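Local coordinates for cyclic di-GMP receptor atypical PilZ domain-containing protein (Xanthomonas campestris pv. campestris, PDB 3RQA) that is of unknown function but forms a tetramer of atypical PilZ domains through a parallel helical bundle, and belongs to a family of probable cyclic di-GMP receptors, at residues 91-96 and 134-139; 28-33 and 128-133. All coordinates share one frame; numbering follows the deposited sequence.

Contact 1 (91-96 and 134-139)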
loop_
_atom_site.group_PDB
_atom_site.type_symbol
_atom_site.label_atom_id
_atom_site.label_comp_id
_atom_site.label_asym_id
_atom_site.label_seq_id
_atom_site.Cartn_x
_atom_site.Cartn_y
_atom_site.Cartn_z
ATOM N N LEU C 91 -4.637 4.466 4.474
ATOM C CA LEU C 91 -4.698 3.175 5.156
ATOM C C LEU C 91 -4.148 3.310 6.576
ATOM O O LEU C 91 -4.779 2.896 7.540
ATOM C CB LEU C 91 -3.869 2.129 4.405
ATOM C CG LEU C 91 -4.404 0.694 4.306
ATOM C CD1 LEU C 91 -3.213 -0.255 4.176
ATOM C CD2 LEU C 91 -5.254 0.325 5.523
ATOM N N VAL C 92 -2.960 3.891 6.682
ATOM C CA VAL C 92 -2.303 4.079 7.961
ATOM C C VAL C 92 -3.145 4.861 8.967
ATOM O O VAL C 92 -3.215 4.484 10.138
ATOM C CB VAL C 92 -0.951 4.782 7.770
ATOM C CG1 VAL C 92 -0.379 5.203 9.106
ATOM C CG2 VAL C 92 0.009 3.846 7.058
ATOM N N ARG C 93 -3.788 5.937 8.520
ATOM C CA ARG C 93 -4.603 6.727 9.430
ATOM C C ARG C 93 -5.736 5.881 10.004
ATOM O O ARG C 93 -6.217 6.149 11.093
ATOM C CB ARG C 93 -5.172 7.964 8.723
ATOM C CG ARG C 93 -4.138 9.026 8.395
ATOM C CD ARG C 93 -4.754 10.144 7.561
ATOM N NE ARG C 93 -3.743 10.990 6.937
ATOM C CZ ARG C 93 -2.967 11.843 7.598
ATOM N NH1 ARG C 93 -2.068 12.574 6.942
ATOM N NH2 ARG C 93 -3.091 11.973 8.912
ATOM N N GLN C 94 -6.145 4.852 9.271
ATOM C CA GLN C 94 -7.211 3.965 9.725
ATOM C C GLN C 94 -6.873 3.211 11.014
ATOM O O GLN C 94 -7.710 3.089 11.908
ATOM C CB GLN C 94 -7.550 2.943 8.638
ATOM C CG GLN C 94 -8.763 3.284 7.794
ATOM C CD GLN C 94 -8.988 2.286 6.665
ATOM O OE1 GLN C 94 -8.817 1.078 6.843
ATOM N NE2 GLN C 94 -9.389 2.789 5.501
ATOM N N SER C 95 -5.645 2.720 11.116
ATOM C CA SER C 95 -5.254 1.944 12.285
ATOM C C SER C 95 -4.380 2.631 13.326
ATOM O O SER C 95 -4.675 2.572 14.517
ATOM C CB SER C 95 -4.552 0.669 11.828
ATOM O OG SER C 95 -3.418 0.993 11.044
ATOM N N ASP C 96 -3.305 3.274 12.888
ATOM C CA ASP C 96 -2.390 3.919 13.819
ATOM C C ASP C 96 -3.003 4.932 14.774
ATOM O O ASP C 96 -3.932 5.658 14.425
ATOM C CB ASP C 96 -1.232 4.576 13.064
ATOM C CG ASP C 96 -0.193 3.573 12.593
ATOM O OD1 ASP C 96 0.857 4.018 12.099
ATOM O OD2 ASP C 96 -0.418 2.346 12.717
ATOM N N TRP C 134 0.728 15.773 5.960
ATOM C CA TRP C 134 -0.055 15.111 4.917
ATOM C C TRP C 134 0.330 13.630 4.861
ATOM O O TRP C 134 -0.392 12.819 4.289
ATOM C CB TRP C 134 0.183 15.759 3.548
ATOM C CG TRP C 134 1.601 15.688 3.086
ATOM C CD1 TRP C 134 2.614 16.550 3.402
ATOM C CD2 TRP C 134 2.187 14.657 2.284
ATOM N NE1 TRP C 134 3.801 16.114 2.848
ATOM C CE2 TRP C 134 3.567 14.953 2.158
ATOM C CE3 TRP C 134 1.682 13.510 1.657
ATOM C CZ2 TRP C 134 4.449 14.142 1.432
ATOM C CZ3 TRP C 134 2.560 12.701 0.931
ATOM C CH2 TRP C 134 3.931 13.026 0.827
ATOM N N LEU C 135 1.466 13.283 5.465
ATOM C CA LEU C 135 1.945 11.897 5.493
ATOM C C LEU C 135 1.946 11.417 6.943
ATOM O O LEU C 135 2.692 11.921 7.777
ATOM C CB LEU C 135 3.360 11.811 4.928
ATOM C CG LEU C 135 3.998 10.431 4.764
ATOM C CD1 LEU C 135 3.436 9.736 3.540
ATOM C CD2 LEU C 135 5.502 10.594 4.623
ATOM N N PRO C 136 1.115 10.415 7.258
ATOM C CA PRO C 136 1.018 9.876 8.620
ATOM C C PRO C 136 2.177 8.961 9.032
ATOM O O PRO C 136 1.958 7.871 9.560
ATOM C CB PRO C 136 -0.314 9.139 8.583
ATOM C CG PRO C 136 -0.271 8.521 7.200
ATOM C CD PRO C 136 0.230 9.676 6.334
ATOM N N GLU C 137 3.406 9.386 8.778
ATOM C CA GLU C 137 4.546 8.568 9.160
ATOM C C GLU C 137 5.286 9.243 10.305
ATOM O O GLU C 137 5.380 10.471 10.371
ATOM C CB GLU C 137 5.496 8.347 7.982
ATOM C CG GLU C 137 6.675 7.450 8.326
ATOM C CD GLU C 137 6.286 5.996 8.535
ATOM O OE1 GLU C 137 5.328 5.723 9.292
ATOM O OE2 GLU C 137 6.947 5.117 7.937
ATOM N N LEU C 138 5.815 8.436 11.212
ATOM C CA LEU C 138 6.512 8.994 12.357
ATOM C C LEU C 138 8.018 8.873 12.311
ATOM O O LEU C 138 8.576 7.899 11.815
ATOM C CB LEU C 138 5.982 8.363 13.650
ATOM C CG LEU C 138 4.466 8.497 13.859
ATOM C CD1 LEU C 138 4.061 7.933 15.224
ATOM C CD2 LEU C 138 4.075 9.957 13.760
ATOM N N LEU C 139 8.668 9.912 12.809
ATOM C CA LEU C 139 10.109 9.941 12.908
ATOM C C LEU C 139 10.357 9.501 14.360
ATOM O O LEU C 139 9.818 10.109 15.294
ATOM C CB LEU C 139 10.630 11.363 12.689
ATOM C CG LEU C 139 12.146 11.584 12.793
ATOM C CD1 LEU C 139 12.861 10.941 11.589
ATOM C CD2 LEU C 139 12.442 13.081 12.861
HETATM O O HOH W 1 0.848 6.935 11.818
#

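Contact 2 (28-33 and 128-133)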
loop_
_atom_site.group_PDB
_atom_site.type_symbol
_atom_site.label_atom_id
_atom_site.label_comp_id
_atom_site.label_asym_id
_atom_site.label_seq_id
_atom_site.Cartn_x
_atom_site.Cartn_y
_atom_site.Cartn_z
ATOM N N ARG C 28 4.422 23.671 16.756
ATOM C CA ARG C 28 3.398 22.744 17.205
ATOM C C ARG C 28 3.254 21.619 16.193
ATOM O O ARG C 28 3.102 21.862 14.997
ATOM C CB ARG C 28 2.056 23.470 17.378
ATOM C CG ARG C 28 0.857 22.545 17.598
ATOM C CD ARG C 28 -0.409 23.327 17.951
ATOM N NE ARG C 28 -0.294 23.990 19.248
ATOM C CZ ARG C 28 -0.413 23.371 20.420
ATOM N NH1 ARG C 28 -0.660 22.070 20.462
ATOM N NH2 ARG C 28 -0.266 24.048 21.551
ATOM N N LEU C 29 3.310 20.385 16.675
ATOM C CA LEU C 29 3.164 19.234 15.794
ATOM C C LEU C 29 2.968 17.989 16.649
ATOM O O LEU C 29 3.251 18.004 17.847
ATOM C CB LEU C 29 4.407 19.065 14.910
ATOM C CG LEU C 29 5.640 18.352 15.481
ATOM C CD1 LEU C 29 6.619 18.066 14.358
ATOM C CD2 LEU C 29 6.287 19.186 16.553
ATOM N N PRO C 30 2.459 16.901 16.052
ATOM C CA PRO C 30 2.283 15.715 16.888
ATOM C C PRO C 30 3.613 15.200 17.427
ATOM O O PRO C 30 4.506 14.834 16.661
ATOM C CB PRO C 30 1.554 14.725 15.965
ATOM C CG PRO C 30 1.690 15.308 14.581
ATOM C CD PRO C 30 1.707 16.783 14.795
ATOM N N ALA C 31 3.733 15.196 18.755
ATOM C CA ALA C 31 4.959 14.768 19.424
ATOM C C ALA C 31 4.706 13.929 20.660
ATOM O O ALA C 31 3.677 14.073 21.325
ATOM C CB ALA C 31 5.777 15.982 19.809
ATOM N N GLY C 32 5.666 13.066 20.975
ATOM C CA GLY C 32 5.544 12.217 22.142
ATOM C C GLY C 32 6.858 11.553 22.504
ATOM O O GLY C 32 7.801 11.567 21.724
ATOM N N PHE C 33 6.913 10.980 23.701
ATOM C CA PHE C 33 8.098 10.281 24.184
ATOM C C PHE C 33 7.642 8.974 24.819
ATOM O O PHE C 33 6.655 8.945 25.550
ATOM C CB PHE C 33 8.851 11.147 25.204
ATOM C CG PHE C 33 9.981 10.431 25.900
ATOM C CD1 PHE C 33 9.815 9.934 27.192
ATOM C CD2 PHE C 33 11.203 10.245 25.263
ATOM C CE1 PHE C 33 10.852 9.262 27.836
ATOM C CE2 PHE C 33 12.245 9.575 25.896
ATOM C CZ PHE C 33 12.070 9.083 27.187
ATOM N N LEU C 128 8.882 10.421 19.668
ATOM C CA LEU C 128 8.072 10.125 18.481
ATOM C C LEU C 128 7.560 11.449 17.937
ATOM O O LEU C 128 7.064 12.287 18.692
ATOM C CB LEU C 128 6.901 9.189 18.812
ATOM C CG LEU C 128 7.248 7.690 18.784
ATOM C CD1 LEU C 128 8.302 7.383 19.844
ATOM C CD2 LEU C 128 5.997 6.859 19.038
ATOM N N LEU C 129 7.700 11.634 16.626
ATOM C CA LEU C 129 7.306 12.873 15.972
ATOM C C LEU C 129 6.703 12.631 14.585
ATOM O O LEU C 129 7.174 11.766 13.845
ATOM C CB LEU C 129 8.556 13.738 15.805
ATOM C CG LEU C 129 8.812 15.101 16.448
ATOM C CD1 LEU C 129 8.487 15.101 17.930
ATOM C CD2 LEU C 129 10.287 15.442 16.210
ATOM N N GLN C 130 5.673 13.393 14.230
ATOM C CA GLN C 130 5.090 13.285 12.888
ATOM C C GLN C 130 5.570 14.556 12.202
ATOM O O GLN C 130 4.961 15.616 12.339
ATOM C CB GLN C 130 3.560 13.266 12.901
ATOM C CG GLN C 130 2.976 13.002 11.516
ATOM C CD GLN C 130 1.461 13.117 11.471
ATOM O OE1 GLN C 130 0.771 12.661 12.371
ATOM N NE2 GLN C 130 0.941 13.715 10.404
ATOM N N PRO C 131 6.676 14.459 11.458
ATOM C CA PRO C 131 7.304 15.565 10.738
ATOM C C PRO C 131 6.473 16.281 9.685
ATOM O O PRO C 131 6.460 17.514 9.628
ATOM C CB PRO C 131 8.552 14.915 10.142
ATOM C CG PRO C 131 8.085 13.538 9.845
ATOM C CD PRO C 131 7.319 13.180 11.102
ATOM N N SER C 132 5.792 15.507 8.850
ATOM C CA SER C 132 4.993 16.057 7.768
ATOM C C SER C 132 3.679 16.694 8.171
ATOM O O SER C 132 3.646 17.827 8.642
ATOM C CB SER C 132 4.719 14.974 6.734
ATOM O OG SER C 132 3.913 15.487 5.697
ATOM N N ASP C 133 2.597 15.955 7.966
ATOM C CA ASP C 133 1.243 16.407 8.262
ATOM C C ASP C 133 0.340 15.719 7.235
ATOM O O ASP C 133 -0.686 15.148 7.591
ATOM C CB ASP C 133 1.117 17.923 8.111
ATOM C CG ASP C 133 -0.215 18.445 8.601
ATOM O OD1 ASP C 133 -1.256 17.886 8.196
ATOM O OD2 ASP C 133 -0.228 19.420 9.385
#

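Contact 1 (91-96 and 134-139)
Val-92 and Arg-93, in the C-terminal part of helix 73-95, meet Pro-136 in the loop between strands 124-129 and 139-150. Pro-136 is the centre of an inverse gamma turn and presents its ring to the helix. Val-92 meets the ring with CB and CG1. CG1 of Val-92 stands anti to the backbone N (chi1 170°), and both atoms lie 3.8 Å from Pro-136 CG. The same methyl is 3.6 Å from Pro-136 O. One residue back on the helix, Leu-91 packs on Leu-91 of the other three subunits.

Arg-93 runs across the proline at about a right angle to it. Its chain is extended from CG to NE, which lays the guanidinium over the proline, with its NH1 side toward the backbone of Trp-134. On the way Arg-93 CG packs 3.8 Å from Pro-136 CB. That same CB sits over the centre of one guanidinium face, 3.9 Å above its plane. NH1 gives a hydrogen bond to Asp-133 O. The edge of the group is turned to the backbone carbonyl of Trp-134, and NH1 of Arg-93 lies 3.1 Å from Trp-134 O.

A water bridges the central residue of the turn to Asp-96. It donates to Pro-136 O at 2.7 Å and to Asp-96 OD1 at 2.9 Å. Asp-96 OD1 also forms a salt bridge with Arg-90 of the second subunit, and Glu-137 OE1 forms another with the same arginine. This shared cation probably offsets the like charges of the two carboxylates.

The arginine thus meets the loop through main-chain oxygen and proline carbon. Its positive charge has no carboxylate partner across this contact, whereas the acids at the other end are paired with a neighbouring subunit.

Contact 2 (28-33 and 128-133)
Gly-32 and Leu-128 pair through both of their backbone polar groups. Leu-128 N donates to Gly-32 O at 2.6 Å, with an N-H...O angle of 166°. In return Gly-32 N donates to Leu-128 O at 2.8 Å, a more bent bond of 141°. Leu-128 O also receives a CA-H...O contact from Ala-31 CA at 3.3 Å. Further along, Gln-130 N donates to Pro-30 O at 3.1 Å. Leu-129 CA adds a weaker C-H contact to that oxygen.

The Gly-32 and Leu-128 bonds join strands 24-34 and 124-129 as antiparallel neighbours and close the six-stranded PilZ barrel. The Gln-130 bond continues the pairing just past the strand end. Gly-32 with Leu-128 is a hydrogen-bonded pair, and Ala-31 with Leu-129 a non-hydrogen-bonded one. The backbone of Ala-31 bonds instead to Ala-100, and that of Leu-129 to Leu-139.

On the face of Ala-31 and Leu-129, Ala-31 CB is tightly packed against Leu-129 CD1, 3.4 Å away. Pro-30 and Gln-130 also meet. The Gln-130 chain starts anti to its own N (chi1 -174°) and stays extended, bringing OE1 to 3.6 Å from Pro-30 CG. Leu-29 CD1 rests 3.6 Å from Gln-130 O.

How the contacts relate
Contacts 1 and 2 have centres 11 Å apart and share one continuous run of chain, since 134-139 follows directly on 128-133. This run leaves the barrel seam of contact 2, turns past the helix of contact 1 and returns as strand 139-150. Leu-139 N closes the excursion with a probable hydrogen bond to Leu-129 O, at 2.6 Å. Asp-133 is where the helix of contact 1 reaches segment 128-133, its O lying 3.0 Å from Arg-93 NH1, a probable hydrogen bond. Leu-138 CD2 also packs 3.5 Å from Gln-130 CB. Other subunits reach contact 1, but none touches the segments of contact 2. The acetate beside Trp-134 probably comes from the crystallisation liquor.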